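Local structure of clostripain-related protein (Bacteroides thetaiotaomicron, 6N9J) at residues V15-D20 / V50-G55; A102-V107 / H152-L157; V108-G113 / L157-Y162; G181-I186 / G237-V242. The protein is a secreted cysteine protease of the clostripain (C11) family that probably cleaves peptide bonds through a nucleophilic cysteine. All coordinates share one frame; numbering follows the deposited sequence.

Contact 1 of 4, residues V15-D20 / V50-G55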
loop_
_atom_site.group_PDB
_atom_site.type_symbol
_atom_site.label_atom_id
_atom_site.label_comp_id
_atom_site.label_asym_id
_atom_site.label_seq_id
_atom_site.Cartn_x
_atom_site.Cartn_y
_atom_site.Cartn_z
ATOM N N VAL A 15 -10.211 7.266 -4.011
ATOM C CA VAL A 15 -9.043 7.579 -3.189
ATOM C C VAL A 15 -9.485 7.818 -1.748
ATOM O O VAL A 15 -10.229 8.773 -1.464
ATOM C CB VAL A 15 -8.286 8.809 -3.689
ATOM C CG1 VAL A 15 -7.028 9.034 -2.822
ATOM C CG2 VAL A 15 -7.924 8.640 -5.133
ATOM N N TYR A 16 -9.041 6.946 -0.849
ATOM C CA TYR A 16 -9.528 6.953 0.529
ATOM C C TYR A 16 -8.476 7.536 1.466
ATOM O O TYR A 16 -7.469 6.883 1.777
ATOM C CB TYR A 16 -9.900 5.536 0.974
ATOM C CG TYR A 16 -10.676 5.464 2.268
ATOM C CD1 TYR A 16 -10.052 5.687 3.504
ATOM C CD2 TYR A 16 -12.024 5.158 2.264
ATOM C CE1 TYR A 16 -10.776 5.630 4.695
ATOM C CE2 TYR A 16 -12.754 5.095 3.438
ATOM C CZ TYR A 16 -12.126 5.319 4.657
ATOM O OH TYR A 16 -12.870 5.242 5.816
ATOM N N ILE A 17 -8.717 8.761 1.922
ATOM C CA ILE A 17 -7.714 9.482 2.695
ATOM C C ILE A 17 -8.044 9.544 4.180
ATOM O O ILE A 17 -8.813 10.402 4.608
ATOM C CB ILE A 17 -7.539 10.919 2.171
ATOM C CG1 ILE A 17 -7.106 10.874 0.708
ATOM C CG2 ILE A 17 -6.517 11.693 3.025
ATOM C CD1 ILE A 17 -7.129 12.231 0.024
ATOM N N ALA A 18 -7.471 8.620 4.948
ATOM C CA ALA A 18 -7.529 8.702 6.401
ATOM C C ALA A 18 -6.370 9.574 6.878
ATOM O O ALA A 18 -5.269 9.089 7.153
ATOM C CB ALA A 18 -7.476 7.321 7.030
ATOM N N GLY A 19 -6.616 10.878 6.946
ATOM C CA GLY A 19 -5.548 11.815 7.228
ATOM C C GLY A 19 -5.711 12.611 8.510
ATOM O O GLY A 19 -5.102 13.668 8.649
ATOM N N ASP A 20 -6.526 12.129 9.446
ATOM C CA ASP A 20 -6.587 12.790 10.744
ATOM C C ASP A 20 -5.493 12.227 11.638
ATOM O O ASP A 20 -5.728 11.344 12.467
ATOM C CB ASP A 20 -7.949 12.639 11.419
ATOM C CG ASP A 20 -8.081 13.542 12.636
ATOM O OD1 ASP A 20 -7.200 14.416 12.798
ATOM O OD2 ASP A 20 -9.049 13.401 13.418
ATOM N N VAL A 50 -13.073 10.840 -4.085
ATOM C CA VAL A 50 -12.122 11.070 -3.009
ATOM C C VAL A 50 -12.874 11.222 -1.695
ATOM O O VAL A 50 -13.727 12.120 -1.553
ATOM C CB VAL A 50 -11.247 12.333 -3.251
ATOM C CG1 VAL A 50 -10.175 12.461 -2.173
ATOM C CG2 VAL A 50 -10.611 12.319 -4.628
ATOM N N TYR A 51 -12.577 10.326 -0.755
ATOM C CA TYR A 51 -13.014 10.484 0.628
ATOM C C TYR A 51 -11.883 11.116 1.427
ATOM O O TYR A 51 -10.803 10.540 1.552
ATOM C CB TYR A 51 -13.417 9.153 1.261
ATOM C CG TYR A 51 -13.635 9.279 2.756
ATOM C CD1 TYR A 51 -14.828 9.778 3.261
ATOM C CD2 TYR A 51 -12.632 8.920 3.664
ATOM C CE1 TYR A 51 -15.030 9.913 4.623
ATOM C CE2 TYR A 51 -12.827 9.045 5.027
ATOM C CZ TYR A 51 -14.022 9.537 5.503
ATOM O OH TYR A 51 -14.217 9.668 6.866
ATOM N N MET A 52 -12.130 12.297 1.966
ATOM C CA MET A 52 -11.057 13.101 2.546
ATOM C C MET A 52 -11.316 13.411 4.016
ATOM O O MET A 52 -12.268 14.127 4.346
ATOM C CB MET A 52 -10.902 14.396 1.747
ATOM C CG MET A 52 -10.181 15.515 2.473
ATOM S SD MET A 52 -8.410 15.464 2.237
ATOM C CE MET A 52 -8.216 16.363 0.716
ATOM N N ASP A 53 -10.491 12.855 4.904
ATOM C CA ASP A 53 -10.618 13.166 6.330
ATOM C C ASP A 53 -9.304 13.726 6.861
ATOM O O ASP A 53 -8.334 12.996 7.031
ATOM C CB ASP A 53 -11.044 11.927 7.136
ATOM C CG ASP A 53 -11.227 12.226 8.621
ATOM O OD1 ASP A 53 -11.270 13.418 8.998
ATOM O OD2 ASP A 53 -11.358 11.273 9.424
ATOM N N LYS A 54 -9.291 15.034 7.103
ATOM C CA LYS A 54 -8.127 15.732 7.640
ATOM C C LYS A 54 -8.338 16.145 9.093
ATOM O O LYS A 54 -7.478 16.793 9.685
ATOM C CB LYS A 54 -7.815 16.981 6.814
ATOM C CG LYS A 54 -7.283 16.724 5.417
ATOM C CD LYS A 54 -7.167 18.039 4.643
ATOM C CE LYS A 54 -6.436 19.100 5.466
ATOM N NZ LYS A 54 -6.270 20.382 4.728
ATOM N N GLY A 55 -9.489 15.803 9.657
ATOM C CA GLY A 55 -9.751 16.117 11.049
ATOM C C GLY A 55 -11.099 16.747 11.318
ATOM O O GLY A 55 -11.802 16.340 12.242
#

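Contact 2 of 4, residues A102-V107 / H152-L157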
loop_
_atom_site.group_PDB
_atom_site.type_symbol
_atom_site.label_atom_id
_atom_site.label_comp_id
_atom_site.label_asym_id
_atom_site.label_seq_id
_atom_site.Cartn_x
_atom_site.Cartn_y
_atom_site.Cartn_z
ATOM N N ALA A 102 -19.553 0.815 -12.080
ATOM C CA ALA A 102 -18.725 0.819 -13.276
ATOM C C ALA A 102 -18.397 -0.608 -13.702
ATOM O O ALA A 102 -18.751 -1.570 -13.017
ATOM C CB ALA A 102 -17.449 1.616 -13.031
ATOM N N ASP A 103 -17.719 -0.746 -14.832
ATOM C CA ASP A 103 -17.312 -2.066 -15.286
ATOM C C ASP A 103 -16.091 -2.588 -14.516
ATOM O O ASP A 103 -15.905 -3.797 -14.393
ATOM C CB ASP A 103 -17.032 -2.038 -16.784
ATOM C CG ASP A 103 -18.263 -1.700 -17.584
ATOM O OD1 ASP A 103 -19.348 -2.241 -17.254
ATOM O OD2 ASP A 103 -18.155 -0.877 -18.517
ATOM N N SER A 104 -15.267 -1.679 -14.001
ATOM C CA SER A 104 -14.105 -2.067 -13.209
ATOM C C SER A 104 -13.888 -1.085 -12.059
ATOM O O SER A 104 -14.399 0.036 -12.085
ATOM C CB SER A 104 -12.855 -2.153 -14.083
ATOM O OG SER A 104 -12.554 -0.890 -14.639
ATOM N N TYR A 105 -13.136 -1.513 -11.052
ATOM C CA TYR A 105 -12.950 -0.722 -9.833
ATOM C C TYR A 105 -11.502 -0.718 -9.339
ATOM O O TYR A 105 -10.775 -1.711 -9.484
ATOM C CB TYR A 105 -13.850 -1.240 -8.724
ATOM C CG TYR A 105 -15.324 -1.183 -9.052
ATOM C CD1 TYR A 105 -16.065 -0.032 -8.796
ATOM C CD2 TYR A 105 -15.979 -2.278 -9.605
ATOM C CE1 TYR A 105 -17.423 0.033 -9.089
ATOM C CE2 TYR A 105 -17.341 -2.230 -9.898
ATOM C CZ TYR A 105 -18.056 -1.070 -9.637
ATOM O OH TYR A 105 -19.404 -1.005 -9.923
ATOM N N GLY A 106 -11.096 0.412 -8.772
ATOM C CA GLY A 106 -9.806 0.537 -8.125
ATOM C C GLY A 106 -9.961 1.317 -6.833
ATOM O O GLY A 106 -10.978 2.002 -6.623
ATOM N N VAL A 107 -8.956 1.226 -5.969
ATOM C CA VAL A 107 -8.989 1.948 -4.700
ATOM C C VAL A 107 -7.574 2.297 -4.248
ATOM O O VAL A 107 -6.626 1.531 -4.481
ATOM C CB VAL A 107 -9.717 1.133 -3.594
ATOM C CG1 VAL A 107 -8.966 -0.149 -3.277
ATOM C CG2 VAL A 107 -9.916 1.971 -2.325
ATOM N N HIS A 152 -15.166 -6.156 -6.173
ATOM C CA HIS A 152 -13.845 -6.725 -6.362
ATOM C C HIS A 152 -13.016 -5.735 -7.171
ATOM O O HIS A 152 -13.484 -5.219 -8.185
ATOM C CB HIS A 152 -13.926 -8.080 -7.069
ATOM C CG HIS A 152 -12.587 -8.702 -7.326
ATOM N ND1 HIS A 152 -11.829 -9.271 -6.326
ATOM C CD2 HIS A 152 -11.863 -8.820 -8.463
ATOM C CE1 HIS A 152 -10.695 -9.720 -6.836
ATOM N NE2 HIS A 152 -10.692 -9.457 -8.132
ATOM N N PHE A 153 -11.789 -5.464 -6.726
ATOM C CA PHE A 153 -10.968 -4.448 -7.380
ATOM C C PHE A 153 -9.983 -5.002 -8.402
ATOM O O PHE A 153 -9.372 -6.060 -8.196
ATOM C CB PHE A 153 -10.206 -3.637 -6.342
ATOM C CG PHE A 153 -11.092 -2.820 -5.440
ATOM C CD1 PHE A 153 -11.674 -1.652 -5.901
ATOM C CD2 PHE A 153 -11.322 -3.213 -4.120
ATOM C CE1 PHE A 153 -12.489 -0.893 -5.069
ATOM C CE2 PHE A 153 -12.126 -2.460 -3.284
ATOM C CZ PHE A 153 -12.720 -1.296 -3.765
ATOM N N ASP A 154 -9.830 -4.276 -9.508
ATOM C CA ASP A 154 -8.733 -4.532 -10.424
ATOM C C ASP A 154 -7.398 -4.303 -9.708
ATOM O O ASP A 154 -6.417 -5.014 -9.966
ATOM C CB ASP A 154 -8.835 -3.643 -11.666
ATOM C CG ASP A 154 -9.997 -4.038 -12.579
ATOM O OD1 ASP A 154 -10.941 -4.706 -12.097
ATOM O OD2 ASP A 154 -9.966 -3.682 -13.779
ATOM N N PHE A 155 -7.356 -3.314 -8.815
ATOM C CA PHE A 155 -6.126 -3.026 -8.077
ATOM C C PHE A 155 -6.376 -2.306 -6.761
ATOM O O PHE A 155 -7.363 -1.576 -6.600
ATOM C CB PHE A 155 -5.158 -2.186 -8.929
ATOM C CG PHE A 155 -5.668 -0.811 -9.240
ATOM C CD1 PHE A 155 -5.511 0.222 -8.335
ATOM C CD2 PHE A 155 -6.308 -0.552 -10.445
ATOM C CE1 PHE A 155 -6.004 1.487 -8.609
ATOM C CE2 PHE A 155 -6.794 0.721 -10.733
ATOM C CZ PHE A 155 -6.639 1.737 -9.814
ATOM N N ILE A 156 -5.454 -2.504 -5.830
ATOM C CA ILE A 156 -5.386 -1.700 -4.619
ATOM C C ILE A 156 -4.003 -1.041 -4.546
ATOM O O ILE A 156 -2.973 -1.706 -4.662
ATOM C CB ILE A 156 -5.638 -2.554 -3.372
ATOM C CG1 ILE A 156 -7.064 -3.090 -3.379
ATOM C CG2 ILE A 156 -5.380 -1.769 -2.106
ATOM C CD1 ILE A 156 -7.319 -4.113 -2.289
ATOM N N LEU A 157 -3.969 0.274 -4.404
ATOM C CA LEU A 157 -2.695 0.957 -4.203
ATOM C C LEU A 157 -2.613 1.411 -2.759
ATOM O O LEU A 157 -3.454 2.184 -2.303
ATOM C CB LEU A 157 -2.542 2.142 -5.160
ATOM C CG LEU A 157 -1.460 3.174 -4.827
ATOM C CD1 LEU A 157 -0.047 2.616 -5.001
ATOM C CD2 LEU A 157 -1.631 4.427 -5.674
HETATM O O HOH W 1 -13.005 -4.396 -10.655
#

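Contact 3 of 4, residues V108-G113 / L157-Y162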
loop_
_atom_site.group_PDB
_atom_site.type_symbol
_atom_site.label_atom_id
_atom_site.label_comp_id
_atom_site.label_asym_id
_atom_site.label_seq_id
_atom_site.Cartn_x
_atom_site.Cartn_y
_atom_site.Cartn_z
ATOM N N VAL A 108 -7.435 3.463 -3.620
ATOM C CA VAL A 108 -6.157 3.886 -3.047
ATOM C C VAL A 108 -6.331 4.114 -1.550
ATOM O O VAL A 108 -7.193 4.910 -1.139
ATOM C CB VAL A 108 -5.631 5.181 -3.699
ATOM C CG1 VAL A 108 -4.245 5.519 -3.179
ATOM C CG2 VAL A 108 -5.628 5.055 -5.219
ATOM N N PHE A 109 -5.555 3.401 -0.734
ATOM C CA PHE A 109 -5.602 3.617 0.710
ATOM C C PHE A 109 -4.465 4.521 1.122
ATOM O O PHE A 109 -3.321 4.110 1.107
ATOM C CB PHE A 109 -5.537 2.298 1.470
ATOM C CG PHE A 109 -6.778 1.471 1.331
ATOM C CD1 PHE A 109 -7.959 1.873 1.926
ATOM C CD2 PHE A 109 -6.767 0.300 0.592
ATOM C CE1 PHE A 109 -9.109 1.122 1.784
ATOM C CE2 PHE A 109 -7.908 -0.459 0.452
ATOM C CZ PHE A 109 -9.079 -0.050 1.045
ATOM N N TRP A 110 -4.813 5.754 1.490
ATOM C CA TRP A 110 -3.866 6.817 1.820
ATOM C C TRP A 110 -3.833 7.062 3.327
ATOM O O TRP A 110 -4.796 7.586 3.892
ATOM C CB TRP A 110 -4.291 8.082 1.070
ATOM C CG TRP A 110 -3.396 9.306 1.044
ATOM C CD1 TRP A 110 -2.801 9.851 -0.064
ATOM C CD2 TRP A 110 -3.086 10.191 2.132
ATOM N NE1 TRP A 110 -2.115 10.990 0.271
ATOM C CE2 TRP A 110 -2.274 11.225 1.610
ATOM C CE3 TRP A 110 -3.393 10.199 3.502
ATOM C CZ2 TRP A 110 -1.778 12.256 2.402
ATOM C CZ3 TRP A 110 -2.887 11.223 4.292
ATOM C CH2 TRP A 110 -2.087 12.233 3.741
ATOM N N SER A 111 -2.732 6.694 3.978
ATOM C CA SER A 111 -2.574 6.895 5.419
ATOM C C SER A 111 -1.229 6.391 5.908
ATOM O O SER A 111 -0.322 6.107 5.116
ATOM C CB SER A 111 -3.674 6.176 6.205
ATOM O OG SER A 111 -3.808 6.714 7.502
ATOM N N HIS A 112 -1.118 6.291 7.231
ATOM C CA HIS A 112 -0.071 5.512 7.874
ATOM C C HIS A 112 -0.303 4.019 7.625
ATOM O O HIS A 112 -1.431 3.588 7.376
ATOM C CB HIS A 112 -0.035 5.793 9.384
ATOM C CG HIS A 112 0.575 7.112 9.740
ATOM N ND1 HIS A 112 1.929 7.355 9.646
ATOM C CD2 HIS A 112 0.017 8.263 10.186
ATOM C CE1 HIS A 112 2.178 8.595 10.023
ATOM N NE2 HIS A 112 1.034 9.169 10.359
ATOM N N GLY A 113 0.768 3.235 7.712
ATOM C CA GLY A 113 0.694 1.796 7.545
ATOM C C GLY A 113 1.820 1.121 8.303
ATOM O O GLY A 113 2.865 1.733 8.550
ATOM N N LEU A 157 -3.969 0.274 -4.404
ATOM C CA LEU A 157 -2.695 0.957 -4.203
ATOM C C LEU A 157 -2.613 1.411 -2.759
ATOM O O LEU A 157 -3.454 2.184 -2.303
ATOM C CB LEU A 157 -2.542 2.142 -5.160
ATOM C CG LEU A 157 -1.460 3.174 -4.827
ATOM C CD1 LEU A 157 -0.047 2.616 -5.001
ATOM C CD2 LEU A 157 -1.631 4.427 -5.674
ATOM N N PHE A 158 -1.626 0.890 -2.023
ATOM C CA PHE A 158 -1.378 1.375 -0.682
ATOM C C PHE A 158 -0.395 2.522 -0.738
ATOM O O PHE A 158 0.803 2.323 -0.924
ATOM C CB PHE A 158 -0.838 0.270 0.236
ATOM C CG PHE A 158 -1.891 -0.680 0.730
ATOM C CD1 PHE A 158 -2.853 -0.261 1.633
ATOM C CD2 PHE A 158 -1.904 -1.993 0.311
ATOM C CE1 PHE A 158 -3.824 -1.130 2.108
ATOM C CE2 PHE A 158 -2.877 -2.873 0.774
ATOM C CZ PHE A 158 -3.838 -2.431 1.681
ATOM N N ASP A 159 -0.910 3.729 -0.570
ATOM C CA ASP A 159 -0.050 4.891 -0.434
ATOM C C ASP A 159 0.248 5.074 1.059
ATOM O O ASP A 159 -0.182 6.046 1.686
ATOM C CB ASP A 159 -0.705 6.138 -1.040
ATOM C CG ASP A 159 0.315 7.206 -1.425
ATOM O OD1 ASP A 159 1.528 6.914 -1.385
ATOM O OD2 ASP A 159 -0.094 8.334 -1.776
ATOM N N ALA A 160 0.968 4.100 1.603
ATOM C CA ALA A 160 1.184 3.931 3.032
ATOM C C ALA A 160 2.415 3.038 3.252
ATOM O O ALA A 160 2.712 2.176 2.418
ATOM C CB ALA A 160 -0.048 3.325 3.682
ATOM N N CYS A 161 3.122 3.245 4.363
ATOM C CA CYS A 161 4.348 2.502 4.665
ATOM C C CYS A 161 4.139 1.004 4.864
ATOM O O CYS A 161 3.132 0.578 5.444
ATOM C CB CYS A 161 5.023 3.057 5.929
ATOM S SG CYS A 161 5.746 4.710 5.795
ATOM N N TYR A 162 5.105 0.224 4.370
ATOM C CA TYR A 162 5.312 -1.166 4.784
ATOM C C TYR A 162 4.201 -2.108 4.375
ATOM O O TYR A 162 4.088 -3.197 4.933
ATOM C CB TYR A 162 5.459 -1.266 6.312
ATOM C CG TYR A 162 6.599 -0.493 6.954
ATOM C CD1 TYR A 162 7.928 -0.761 6.626
ATOM C CD2 TYR A 162 6.348 0.460 7.935
ATOM C CE1 TYR A 162 8.980 -0.066 7.236
ATOM C CE2 TYR A 162 7.389 1.160 8.550
ATOM C CZ TYR A 162 8.704 0.888 8.196
ATOM O OH TYR A 162 9.740 1.566 8.811
#

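Contact 4 of 4, residues G181-I186 / G237-V242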
loop_
_atom_site.group_PDB
_atom_site.type_symbol
_atom_site.label_atom_id
_atom_site.label_comp_id
_atom_site.label_asym_id
_atom_site.label_seq_id
_atom_site.Cartn_x
_atom_site.Cartn_y
_atom_site.Cartn_z
ATOM N N GLY A 181 2.455 -1.327 -3.825
ATOM C CA GLY A 181 2.964 -0.718 -2.610
ATOM C C GLY A 181 4.473 -0.764 -2.437
ATOM O O GLY A 181 5.187 -1.192 -3.333
ATOM N N SER A 182 4.948 -0.295 -1.282
ATOM C CA SER A 182 6.366 -0.383 -0.912
ATOM C C SER A 182 6.515 -1.330 0.257
ATOM O O SER A 182 5.666 -1.340 1.141
ATOM C CB SER A 182 6.931 0.986 -0.527
ATOM O OG SER A 182 8.302 0.881 -0.174
ATOM N N PRO A 183 7.584 -2.143 0.266
ATOM C CA PRO A 183 7.831 -2.961 1.464
ATOM C C PRO A 183 8.500 -2.156 2.576
ATOM O O PRO A 183 8.540 -2.591 3.750
ATOM C CB PRO A 183 8.747 -4.072 0.954
ATOM C CG PRO A 183 9.417 -3.495 -0.270
ATOM C CD PRO A 183 8.514 -2.447 -0.842
ATOM N N THR A 184 9.006 -0.979 2.224
ATOM C CA THR A 184 9.671 -0.139 3.207
ATOM C C THR A 184 8.833 1.135 3.416
ATOM O O THR A 184 7.635 1.154 3.094
ATOM C CB THR A 184 11.129 0.166 2.777
ATOM O OG1 THR A 184 11.822 0.859 3.824
ATOM C CG2 THR A 184 11.182 0.971 1.483
ATOM N N GLU A 185 9.435 2.176 3.985
ATOM C CA GLU A 185 8.712 3.418 4.225
ATOM C C GLU A 185 8.408 4.158 2.928
ATOM O O GLU A 185 9.251 4.230 2.029
ATOM C CB GLU A 185 9.497 4.335 5.155
ATOM C CG GLU A 185 9.505 3.892 6.597
ATOM C CD GLU A 185 10.501 4.681 7.421
ATOM O OE1 GLU A 185 10.144 5.781 7.891
ATOM O OE2 GLU A 185 11.646 4.211 7.583
ATOM N N ILE A 186 7.193 4.699 2.857
ATOM C CA ILE A 186 6.740 5.543 1.758
ATOM C C ILE A 186 6.973 7.011 2.116
ATOM O O ILE A 186 6.686 7.430 3.232
ATOM C CB ILE A 186 5.237 5.312 1.461
ATOM C CG1 ILE A 186 5.046 4.029 0.654
ATOM C CG2 ILE A 186 4.627 6.516 0.732
ATOM C CD1 ILE A 186 5.267 4.214 -0.840
ATOM N N GLY A 237 14.414 9.126 -2.888
ATOM C CA GLY A 237 14.057 7.963 -3.686
ATOM C C GLY A 237 12.825 7.214 -3.201
ATOM O O GLY A 237 12.064 7.712 -2.366
ATOM N N VAL A 238 12.617 6.018 -3.744
ATOM C CA VAL A 238 11.448 5.197 -3.427
ATOM C C VAL A 238 11.655 3.781 -3.948
ATOM O O VAL A 238 12.463 3.556 -4.839
ATOM C CB VAL A 238 10.136 5.772 -4.040
ATOM C CG1 VAL A 238 10.033 5.451 -5.527
ATOM C CG2 VAL A 238 8.918 5.222 -3.315
ATOM N N SER A 239 10.921 2.831 -3.383
ATOM C CA SER A 239 10.894 1.472 -3.892
ATOM C C SER A 239 9.458 0.980 -4.000
ATOM O O SER A 239 8.661 1.146 -3.070
ATOM C CB SER A 239 11.694 0.550 -2.979
ATOM O OG SER A 239 11.085 0.503 -1.711
ATOM N N ILE A 240 9.122 0.371 -5.131
ATOM C CA ILE A 240 7.742 -0.031 -5.408
ATOM C C ILE A 240 7.737 -1.394 -6.085
ATOM O O ILE A 240 8.644 -1.698 -6.839
ATOM C CB ILE A 240 7.012 1.011 -6.323
ATOM C CG1 ILE A 240 6.956 2.384 -5.659
ATOM C CG2 ILE A 240 5.594 0.558 -6.689
ATOM C CD1 ILE A 240 5.956 2.472 -4.514
ATOM N N SER A 241 6.727 -2.210 -5.800
ATOM C CA SER A 241 6.477 -3.423 -6.573
ATOM C C SER A 241 4.978 -3.662 -6.805
ATOM O O SER A 241 4.122 -2.967 -6.248
ATOM C CB SER A 241 7.102 -4.647 -5.880
ATOM O OG SER A 241 6.456 -4.933 -4.647
ATOM N N VAL A 242 4.676 -4.648 -7.647
ATOM C CA VAL A 242 3.306 -5.032 -7.967
ATOM C C VAL A 242 3.159 -6.540 -7.794
ATOM O O VAL A 242 3.874 -7.317 -8.438
ATOM C CB VAL A 242 2.909 -4.655 -9.427
ATOM C CG1 VAL A 242 1.562 -5.252 -9.791
ATOM C CG2 VAL A 242 2.888 -3.155 -9.622
HETATM O O HOH W 2 10.084 3.729 -0.712
#

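Contact 1 of 4, residues V15-D20 / V50-G55
Tyr16 and Tyr51 stand side by side on one face of a parallel strand pair. Their rings are 4.7 Å apart between centroids, with planes tilted by 34°. CD2 of Tyr51 sits over the centre of the Tyr16 ring. Both rings swing out anti to their own backbone N (chi1 -168° for Tyr16 and 170° for Tyr51), which carries them the same way off the sheet. The face of Val15, Ile17, Val50 and Met52 is apolar. CD1 of Ile17 ends 3.8 Å from CG1 of Val50 and 4.1 Å from SD of Met52, so one methyl group bridges two neighbours on the facing strand.

Beneath the side chains runs a regular parallel ladder. Tyr51 N donates to Val15 O, Ile17 N to Tyr51 O at 2.8 Å, and Asp53 N to Ile17 O. Gly19 N closes the series on Asp53 O at 2.7 Å, though this bond is more bent. Past it, CG of Asp20 lies 3.5 Å from Gly55 CA. Asp53 OD1 accepts from Gly55 N at 3.0 Å, an Asx turn that shapes the chain as it leaves the strand.

Further out, Ser83 ties down the polar ends: its carbonyl takes Tyr16 OH, and its hydroxyl bonds to Tyr51 OH and Asp53 OD2. The segments are the two strands of a beta-alpha-beta unit whose helix, 24-37, packs on Val15, Val50 and Met52. Helix 86-99 covers the tyrosine face, and strand 105-110 continues the sheet beyond Tyr16.

Contact 2 of 4, residues A102-V107 / H152-L157
Val107 lays its CG1 methyl squarely over the ring of Phe153, 3.7 Å from the centroid and only 3° off the ring normal. This is a CH-pi contact. The methyl is placed between the backbone N and the carbonyl carbon (chi1 64°), and from there it also meets CG1 of Ile156 at 3.5 Å. The edge of the Phe153 ring runs along the backbone, with Tyr105 C and Gly106 N near its plane. Its CD1 reaches CB of Tyr105 at 3.6 Å.

Across the sheet, Phe155 covers Gly106. The glycine CA packs directly on one face of the ring, shifted toward the rim, 3.9 Å from the centroid, a second CH-pi contact.

Backbone bonds join the segments on the way out. Leu157 N to Val107 O is nearly straight at 170°. Val107 N to Phe155 O is longer, at 3.3 Å. Asp154 N meets Tyr105 O at 2.7 Å.

The polar edge is bridged by a water. It accepts from Tyr105 N and donates to His152 O and to Asp154 OD1. CB of Ser104 touches OD2 of Asp154 at 3.3 Å, while the serine hydroxyl bonds to Arg11 and to Ser10 O.

The contact joins the N-terminal halves of strands 105-110 and 155-159. These are parallel neighbours in the centre of the sheet of a caspase-like, clan CD alpha/beta fold.

Contact 3 of 4, residues V108-G113 / L157-Y162
Phe109 and Phe158 are paired in register, and with nearly the same first torsion, CG anti to the carbonyl carbon (chi1 -70° and -78°), their rings leave the same face alongside each other. CD2 of Phe109 comes within 3.6 Å of CE1 of Phe158. The planes are near parallel, 26° apart, but slid so far that the rings barely overlap. Trp127 packs against both.

On the other face, Trp110 and Asp159 also run alongside each other, with the ring and carboxylate planes almost perpendicular. OD2 of Asp159 lies 3.5 Å from Trp110 CD1, while Trp110 NE1 bonds to Asp30. Tyr214 OH holds Asp159 OD1. Tyr193 OH and Ala191 N hold OD2. This buried carboxylate is therefore gripped at both oxygens, which fixes its orientation.

The strands are joined by Phe109 N to Leu157 O at 2.9 Å and by Asp159 N to Phe109 O at 3.0 Å. The second donor stands above the carbonyl plane. Beyond it the ladder frays: Ser111 N reaches Asp159 O only weakly, at 3.5 Å. The CB of Ala160 packs 3.1 Å from Ser111 O. The chains stay in van der Waals contact as far as Gly113 and Cys161.

The strand ends thus open into the active site. Cys161 SG is linked covalently to the inhibitor, Asp159 O accepts a hydrogen bond from it, and the backbones of Gly113 and Cys161 bond it as well. Such a linkage marks Cys161 as the nucleophile. His112, which bonds Ser22 through NE2 and packs on the inhibitor backbone, is consistent with the histidine of a clan CD His-Cys dyad.

Contact 4 of 4, residues G181-I186 / G237-V242
Ser182 OG is held by several groups at once. It donates to Ser239 O at 2.9 Å, tilted 26° from the carbonyl plane. It accepts from Thr184 N at 3.1 Å, which makes an ST turn. A water donates a weak third bond. A first torsion of -180° swings the hydroxyl away from its own N, where it bridges the loop and the facing strand. The same water donates to Glu185 O and accepts from Ser239 N at 2.9 Å, a second link between the segments.

Ser239 OG lies close to this group. It stands 3.2 Å from Thr184 CG2 and has a weak bond to Asn324. Thr184 OG1 is turned to Tyr279 O instead.

Gly181 pairs with Ser241 as an antiparallel hydrogen-bonded pair. Ser241 N points almost straight at Gly181 O, at 3.1 Å. The return bond, from Gly181 N to Ser241 O, is weak at 3.4 Å. Ser241 OG has its partners in Gly343 O and Gln164. On the apolar side, CD1 of Ile186 meets CD1 of Ile240 at 4.1 Å, the side chains crossing near a right angle. Tyr214 packs on Ile186.

Strand 178-181 here meets antiparallel strand 239-244, beyond the parallel centre of the sheet. The loop then reaches the bound inhibitor peptide, probably where substrate lies. Glu185 OE1 bonds a polar side chain of the peptide. Ile186 bonds it through its backbone and packs on the modified side chain, consistent with one wall of the substrate-binding cleft.

From the N terminus, contact 1 closes first, around helix 24-37, and is complete before the others open. Contacts 2 and 3 follow on the same two strands, 105-110 and 155-159. Their segments alternate along the chain, so they cross; they share Leu157, contact 2 in the N-terminal halves of the strands and contact 3 in the C-terminal halves. Contact 3 also leans on contact 1, where Tyr16 N meets Val108 O and Ile17 packs on Trp110. Contact 4 closes last, over a loop of two helices, 193-200 and 206-221. It meets contact 3 where Tyr162 N reaches Thr184 O. Contacts 1 and 2 lie within the sheet; contacts 3 and 4 carry it to the bound peptide.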